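PDB 6EXS: peptide ABC transporter permease from Staphylococcus hominis, which probably carries peptides across the cell membrane as a member of the POT family, including the thioalcohol-conjugated dipeptide that is a body-odour precursor. Local coordinates for residues Asp174-His179 / Phe330-Phe335; Leu39-Tyr44 / Tyr312-Ser317. All coordinates share one frame; numbering follows the deposited sequence.

How the contacts relate
Both contacts join the N-terminal helices of this major facilitator transporter to the chain between helix 279-302 and helix 338-357. Their centres are about 10 Å apart, and their segments alternate along the sequence. They touch directly: Phe41 of contact 2 lays its CZ 3.6 Å from CG of Glu332 in contact 1, and CG of Phe178 lies 3.4 Å from CD1 of Tyr42. CZ of Phe335 also approaches CA of Gly313 at 4.0 Å. The bound conjugated peptide C3H meets Phe335 in contact 1, whereas in contact 2 the side chain of Phe41 remains about 10 Å from it.

Contact 1. Residues Asp174-His179 / Phe330-Phe335; sequences DIRNFH and FGEALF. With C3H (2-[[(2~{R})-2-azanyl-3-[(3~{S})-3-methyl-1-oxidanyl-hexan-3-yl]sulfanyl-propanoyl]amino]ethanoic acid), chain O.
Glu332 faces Asp174 and Arg176 across a sparse, polar contact that buries only 63 Å². Its OE1 lies 4.3 Å from OD1 of Asp174, a pairing of like charges, while its OE2 is 4.5 Å from NH2 of Arg176, too long for a salt bridge. Glu332 sets CG between its backbone N and carbonyl carbon (chi1 58°) and then bends at chi2 (-92°), bringing the carboxylate toward both residues. It approaches the guanidinium obliquely, and no hydrogen bond passes directly between the segments. The two acids are instead bridged by neighbours: Arg329 forms salt bridges to Glu332 OE1 and Asp174 OD2, and the side-chain NE2 of Gln170 bonds to Glu332 OE1 and Asp174 OD1. Arg176 is positioned by a Schellman motif at the end of helix 147-174; its NH2 bonds back to Val173 O and its NE to Gln49. Within 330-335, Leu334 N bonds to Gly331 O at 2.9 Å, and Phe330 CE2 lies 3.5 Å above one face of the Phe335 ring, displaced toward its rim. The hydroxyl O of C3H donates to Phe335 O at 2.8 Å. The chemistry implies a charge network in which Arg329 probably offsets the proximity of the two carboxylates.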
loop_
_atom_site.group_PDB
_atom_site.type_symbol
_atom_site.label_atom_id
_atom_site.label_comp_id
_atom_site.label_asym_id
_atom_site.label_seq_id
_atom_site.Cartn_x
_atom_site.Cartn_y
_atom_site.Cartn_z
ATOM N N ASP A 174 23.553 -0.776 -7.577
ATOM C CA ASP A 174 25.013 -0.662 -7.418
ATOM C C ASP A 174 25.757 -0.466 -8.751
ATOM O O ASP A 174 26.584 0.435 -8.844
ATOM C CB ASP A 174 25.583 -1.872 -6.649
ATOM C CG ASP A 174 25.294 -1.889 -5.158
ATOM O OD1 ASP A 174 24.971 -0.817 -4.601
ATOM O OD2 ASP A 174 25.450 -2.966 -4.535
ATOM N N ILE A 175 25.452 -1.284 -9.782
ATOM C CA ILE A 175 26.079 -1.187 -11.110
ATOM C C ILE A 175 25.373 -0.150 -12.009
ATOM O O ILE A 175 25.793 0.046 -13.152
ATOM C CB ILE A 175 26.249 -2.573 -11.820
ATOM C CG1 ILE A 175 24.884 -3.230 -12.158
ATOM C CG2 ILE A 175 27.160 -3.501 -11.015
ATOM C CD1 ILE A 175 24.922 -4.355 -13.185
ATOM N N ARG A 176 24.312 0.509 -11.493
ATOM C CA ARG A 176 23.518 1.553 -12.175
ATOM C C ARG A 176 22.794 1.024 -13.451
ATOM O O ARG A 176 22.566 1.765 -14.409
ATOM C CB ARG A 176 24.364 2.833 -12.465
ATOM C CG ARG A 176 25.108 3.425 -11.260
ATOM C CD ARG A 176 24.179 4.118 -10.278
ATOM N NE ARG A 176 24.917 4.837 -9.236
ATOM C CZ ARG A 176 24.953 4.492 -7.951
ATOM N NH1 ARG A 176 25.638 5.219 -7.084
ATOM N NH2 ARG A 176 24.281 3.433 -7.519
ATOM N N ASN A 177 22.412 -0.261 -13.434
ATOM C CA ASN A 177 21.682 -0.901 -14.522
ATOM C C ASN A 177 20.215 -0.933 -14.120
ATOM O O ASN A 177 19.702 -1.960 -13.684
ATOM C CB ASN A 177 22.248 -2.308 -14.800
ATOM C CG ASN A 177 21.692 -3.024 -16.013
ATOM O OD1 ASN A 177 21.893 -4.226 -16.178
ATOM N ND2 ASN A 177 20.977 -2.333 -16.891
ATOM N N PHE A 178 19.553 0.221 -14.210
ATOM C CA PHE A 178 18.146 0.352 -13.834
ATOM C C PHE A 178 17.249 -0.394 -14.801
ATOM O O PHE A 178 16.452 -1.226 -14.350
ATOM C CB PHE A 178 17.746 1.826 -13.655
ATOM C CG PHE A 178 18.466 2.512 -12.509
ATOM C CD1 PHE A 178 18.127 2.237 -11.182
ATOM C CD2 PHE A 178 19.498 3.416 -12.753
ATOM C CE1 PHE A 178 18.800 2.865 -10.125
ATOM C CE2 PHE A 178 20.174 4.040 -11.693
ATOM C CZ PHE A 178 19.822 3.758 -10.390
ATOM N N HIS A 179 17.450 -0.193 -16.129
ATOM C CA HIS A 179 16.685 -0.893 -17.171
ATOM C C HIS A 179 16.752 -2.432 -17.040
ATOM O O HIS A 179 15.745 -3.103 -17.278
ATOM C CB HIS A 179 17.087 -0.442 -18.573
ATOM C CG HIS A 179 16.773 0.991 -18.853
ATOM N ND1 HIS A 179 15.607 1.580 -18.397
ATOM C CD2 HIS A 179 17.477 1.904 -19.558
ATOM C CE1 HIS A 179 15.649 2.829 -18.822
ATOM N NE2 HIS A 179 16.749 3.067 -19.533
ATOM N N PHE A 330 25.669 -1.498 4.000
ATOM C CA PHE A 330 24.226 -1.643 3.860
ATOM C C PHE A 330 23.768 -0.928 2.579
ATOM O O PHE A 330 23.947 0.283 2.450
ATOM C CB PHE A 330 23.512 -1.071 5.101
ATOM C CG PHE A 330 22.054 -1.455 5.234
ATOM C CD1 PHE A 330 21.685 -2.641 5.861
ATOM C CD2 PHE A 330 21.051 -0.618 4.760
ATOM C CE1 PHE A 330 20.338 -2.995 5.983
ATOM C CE2 PHE A 330 19.708 -0.968 4.887
ATOM C CZ PHE A 330 19.358 -2.153 5.502
ATOM N N GLY A 331 23.243 -1.692 1.630
ATOM C CA GLY A 331 22.732 -1.156 0.376
ATOM C C GLY A 331 21.431 -0.413 0.603
ATOM O O GLY A 331 20.541 -0.922 1.294
ATOM N N GLU A 332 21.321 0.810 0.038
ATOM C CA GLU A 332 20.179 1.731 0.197
ATOM C C GLU A 332 18.823 1.094 -0.079
ATOM O O GLU A 332 17.875 1.447 0.618
ATOM C CB GLU A 332 20.351 3.037 -0.602
ATOM C CG GLU A 332 20.538 2.872 -2.102
ATOM C CD GLU A 332 21.969 2.778 -2.589
ATOM O OE1 GLU A 332 22.698 1.866 -2.140
ATOM O OE2 GLU A 332 22.347 3.589 -3.466
ATOM N N ALA A 333 18.725 0.136 -1.036
ATOM C CA ALA A 333 17.449 -0.542 -1.338
ATOM C C ALA A 333 17.018 -1.553 -0.270
ATOM O O ALA A 333 15.828 -1.857 -0.178
ATOM C CB ALA A 333 17.489 -1.199 -2.709
ATOM N N LEU A 334 17.968 -2.026 0.570
ATOM C CA LEU A 334 17.703 -2.975 1.662
ATOM C C LEU A 334 16.910 -2.367 2.824
ATOM O O LEU A 334 16.348 -3.115 3.618
ATOM C CB LEU A 334 18.988 -3.648 2.155
ATOM C CG LEU A 334 19.310 -4.970 1.479
ATOM C CD1 LEU A 334 20.115 -4.766 0.231
ATOM C CD2 LEU A 334 20.061 -5.873 2.415
ATOM N N PHE A 335 16.806 -1.024 2.894
ATOM C CA PHE A 335 15.972 -0.330 3.885
ATOM C C PHE A 335 14.499 -0.751 3.737
ATOM O O PHE A 335 13.772 -0.706 4.723
ATOM C CB PHE A 335 16.040 1.189 3.681
ATOM C CG PHE A 335 17.238 1.896 4.257
ATOM C CD1 PHE A 335 17.595 1.725 5.593
ATOM C CD2 PHE A 335 17.956 2.810 3.495
ATOM C CE1 PHE A 335 18.684 2.410 6.135
ATOM C CE2 PHE A 335 19.039 3.504 4.043
ATOM C CZ PHE A 335 19.402 3.290 5.353
HETATM O O2 C3H O . 3.430 -4.765 1.704
HETATM C C11 C3H O . 3.907 -5.046 2.745
HETATM O O3 C3H O . 3.221 -5.438 3.761
HETATM C C10 C3H O . 5.366 -4.939 3.079
HETATM N N1 C3H O . 6.050 -3.914 2.329
HETATM C C9 C3H O . 6.072 -2.656 2.736
HETATM O O1 C3H O . 5.069 -2.046 3.076
HETATM C C8 C3H O . 7.389 -1.956 2.802
HETATM N N C3H O . 8.369 -2.708 2.032
HETATM C C7 C3H O . 7.291 -0.552 2.202
HETATM S S C3H O . 7.186 0.844 3.354
HETATM C C3 C3H O . 8.773 1.052 4.325
HETATM C C4 C3H O . 9.825 1.461 3.328
HETATM C C5 C3H O . 9.032 -0.268 5.064
HETATM C C6 C3H O . 10.371 -0.425 5.749
HETATM O O C3H O . 11.111 -1.480 5.228
HETATM C C2 C3H O . 8.626 2.142 5.384
HETATM C C1 C3H O . 8.779 1.681 6.823
HETATM C C C3H O . 8.632 2.827 7.787
#

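Contact 2. Residues Leu39-Tyr44 / Tyr312-Ser317; sequences LIFYMY and YGLERS
One face of the Phe41 ring carries Ile40 CG2, offset toward the rim, and Tyr44 OH lies in plane at its edge. Leu314 reaches both aromatic side chains with a single methyl: its CD2 comes to the Phe41 ring obliquely, 3.8 Å from CE1, and also lies 3.2 Å from Tyr44 OH as those two side chains slide past each other. Leu314 holds its CG opposite the backbone N (chi1 -180°), which sends CD2 across the gap between helices whose local axes are 13.4 Å apart. Glu315 meets Tyr44 from the opposite direction: OE2 is 4.1 Å from CE2, with carboxylate and ring planes 79° apart, and its OE1 is held by a salt bridge to Lys56. Elsewhere on helix 309-316, the Arg316 guanidinium has Tyr312 CE1 over the centre of one face, 3.6 Å above it. At the helix end, Ser317 OG bonds to Gly313 O at 2.7 Å; Ser317 N reaches the same oxygen from the opposite face of its carbonyl plane. The contact thus rests on a few side-chain ends, a leucine methyl set between a phenylalanine ring and a tyrosine hydroxyl, with no hydrogen bond between the segments.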
loop_
_atom_site.group_PDB
_atom_site.type_symbol
_atom_site.label_atom_id
_atom_site.label_comp_id
_atom_site.label_asym_id
_atom_site.label_seq_id
_atom_site.Cartn_x
_atom_site.Cartn_y
_atom_site.Cartn_z
ATOM N N LEU A 39 12.888 2.672 -7.956
ATOM C CA LEU A 39 12.268 3.875 -8.530
ATOM C C LEU A 39 12.741 5.192 -7.914
ATOM O O LEU A 39 13.046 6.107 -8.677
ATOM C CB LEU A 39 10.729 3.804 -8.532
ATOM C CG LEU A 39 10.026 4.664 -9.599
ATOM C CD1 LEU A 39 10.221 4.096 -11.003
ATOM C CD2 LEU A 39 8.537 4.785 -9.305
ATOM N N ILE A 40 12.834 5.290 -6.574
ATOM C CA ILE A 40 13.253 6.532 -5.908
ATOM C C ILE A 40 14.671 6.949 -6.336
ATOM O O ILE A 40 14.860 8.102 -6.710
ATOM C CB ILE A 40 13.053 6.508 -4.353
ATOM C CG1 ILE A 40 13.405 7.883 -3.693
ATOM C CG2 ILE A 40 13.778 5.330 -3.650
ATOM C CD1 ILE A 40 12.497 9.067 -4.024
ATOM N N PHE A 41 15.633 6.008 -6.355
ATOM C CA PHE A 41 17.016 6.277 -6.753
ATOM C C PHE A 41 17.137 6.542 -8.240
ATOM O O PHE A 41 17.807 7.499 -8.622
ATOM C CB PHE A 41 17.954 5.165 -6.284
ATOM C CG PHE A 41 17.772 4.899 -4.814
ATOM C CD1 PHE A 41 18.118 5.859 -3.870
ATOM C CD2 PHE A 41 17.170 3.724 -4.374
ATOM C CE1 PHE A 41 17.888 5.639 -2.517
ATOM C CE2 PHE A 41 16.963 3.496 -3.019
ATOM C CZ PHE A 41 17.302 4.462 -2.099
ATOM N N TYR A 42 16.432 5.751 -9.072
ATOM C CA TYR A 42 16.398 5.927 -10.521
ATOM C C TYR A 42 15.925 7.348 -10.896
ATOM O O TYR A 42 16.486 7.944 -11.802
ATOM C CB TYR A 42 15.476 4.878 -11.152
ATOM C CG TYR A 42 15.275 5.035 -12.641
ATOM C CD1 TYR A 42 16.359 5.012 -13.518
ATOM C CD2 TYR A 42 13.998 5.152 -13.184
ATOM C CE1 TYR A 42 16.178 5.109 -14.896
ATOM C CE2 TYR A 42 13.803 5.245 -14.564
ATOM C CZ TYR A 42 14.899 5.226 -15.416
ATOM O OH TYR A 42 14.723 5.319 -16.777
ATOM N N MET A 43 14.924 7.895 -10.176
ATOM C CA MET A 43 14.404 9.243 -10.416
ATOM C C MET A 43 15.374 10.388 -10.052
ATOM O O MET A 43 15.625 11.243 -10.909
ATOM C CB MET A 43 13.056 9.439 -9.716
ATOM C CG MET A 43 11.940 8.654 -10.356
ATOM S SD MET A 43 10.326 9.116 -9.724
ATOM C CE MET A 43 10.321 8.278 -8.163
ATOM N N TYR A 44 15.890 10.441 -8.793
ATOM C CA TYR A 44 16.727 11.574 -8.393
ATOM C C TYR A 44 18.226 11.394 -8.677
ATOM O O TYR A 44 18.952 12.399 -8.648
ATOM C CB TYR A 44 16.476 12.018 -6.938
ATOM C CG TYR A 44 17.250 11.286 -5.864
ATOM C CD1 TYR A 44 16.782 10.092 -5.335
ATOM C CD2 TYR A 44 18.396 11.844 -5.299
ATOM C CE1 TYR A 44 17.472 9.427 -4.327
ATOM C CE2 TYR A 44 19.081 11.200 -4.269
ATOM C CZ TYR A 44 18.619 9.985 -3.793
ATOM O OH TYR A 44 19.279 9.318 -2.791
ATOM N N TYR A 312 17.573 9.965 3.657
ATOM C CA TYR A 312 18.214 10.518 4.858
ATOM C C TYR A 312 19.319 9.580 5.340
ATOM O O TYR A 312 20.395 10.050 5.682
ATOM C CB TYR A 312 17.187 10.765 5.976
ATOM C CG TYR A 312 17.757 11.461 7.197
ATOM C CD1 TYR A 312 18.128 12.803 7.151
ATOM C CD2 TYR A 312 17.900 10.786 8.405
ATOM C CE1 TYR A 312 18.613 13.460 8.281
ATOM C CE2 TYR A 312 18.404 11.427 9.537
ATOM C CZ TYR A 312 18.755 12.765 9.472
ATOM O OH TYR A 312 19.242 13.400 10.586
ATOM N N GLY A 313 19.059 8.275 5.318
ATOM C CA GLY A 313 20.040 7.265 5.686
ATOM C C GLY A 313 21.215 7.267 4.725
ATOM O O GLY A 313 22.369 7.297 5.161
ATOM N N LEU A 314 20.927 7.278 3.404
ATOM C CA LEU A 314 21.934 7.304 2.334
ATOM C C LEU A 314 22.826 8.552 2.395
ATOM O O LEU A 314 24.047 8.461 2.201
ATOM C CB LEU A 314 21.231 7.184 0.953
ATOM C CG LEU A 314 22.091 7.183 -0.324
ATOM C CD1 LEU A 314 23.099 6.035 -0.339
ATOM C CD2 LEU A 314 21.235 7.067 -1.539
ATOM N N GLU A 315 22.219 9.707 2.694
ATOM C CA GLU A 315 22.914 10.993 2.728
ATOM C C GLU A 315 23.538 11.384 4.069
ATOM O O GLU A 315 24.513 12.128 4.072
ATOM C CB GLU A 315 21.980 12.114 2.254
ATOM C CG GLU A 315 21.629 12.030 0.785
ATOM C CD GLU A 315 20.631 13.064 0.311
ATOM O OE1 GLU A 315 20.111 13.834 1.153
ATOM O OE2 GLU A 315 20.344 13.082 -0.907
ATOM N N ARG A 316 22.971 10.936 5.198
ATOM C CA ARG A 316 23.482 11.350 6.509
ATOM C C ARG A 316 24.149 10.232 7.328
ATOM O O ARG A 316 24.954 10.527 8.211
ATOM C CB ARG A 316 22.378 12.052 7.324
ATOM C CG ARG A 316 21.802 13.278 6.602
ATOM C CD ARG A 316 22.563 14.578 6.857
ATOM N NE ARG A 316 21.903 15.411 7.869
ATOM C CZ ARG A 316 20.861 16.212 7.636
ATOM N NH1 ARG A 316 20.339 16.297 6.416
ATOM N NH2 ARG A 316 20.328 16.922 8.621
ATOM N N SER A 317 23.858 8.969 7.028
ATOM C CA SER A 317 24.482 7.884 7.780
ATOM C C SER A 317 25.699 7.307 7.049
ATOM O O SER A 317 25.900 7.594 5.864
ATOM C CB SER A 317 23.463 6.809 8.146
ATOM O OG SER A 317 23.438 5.795 7.160
#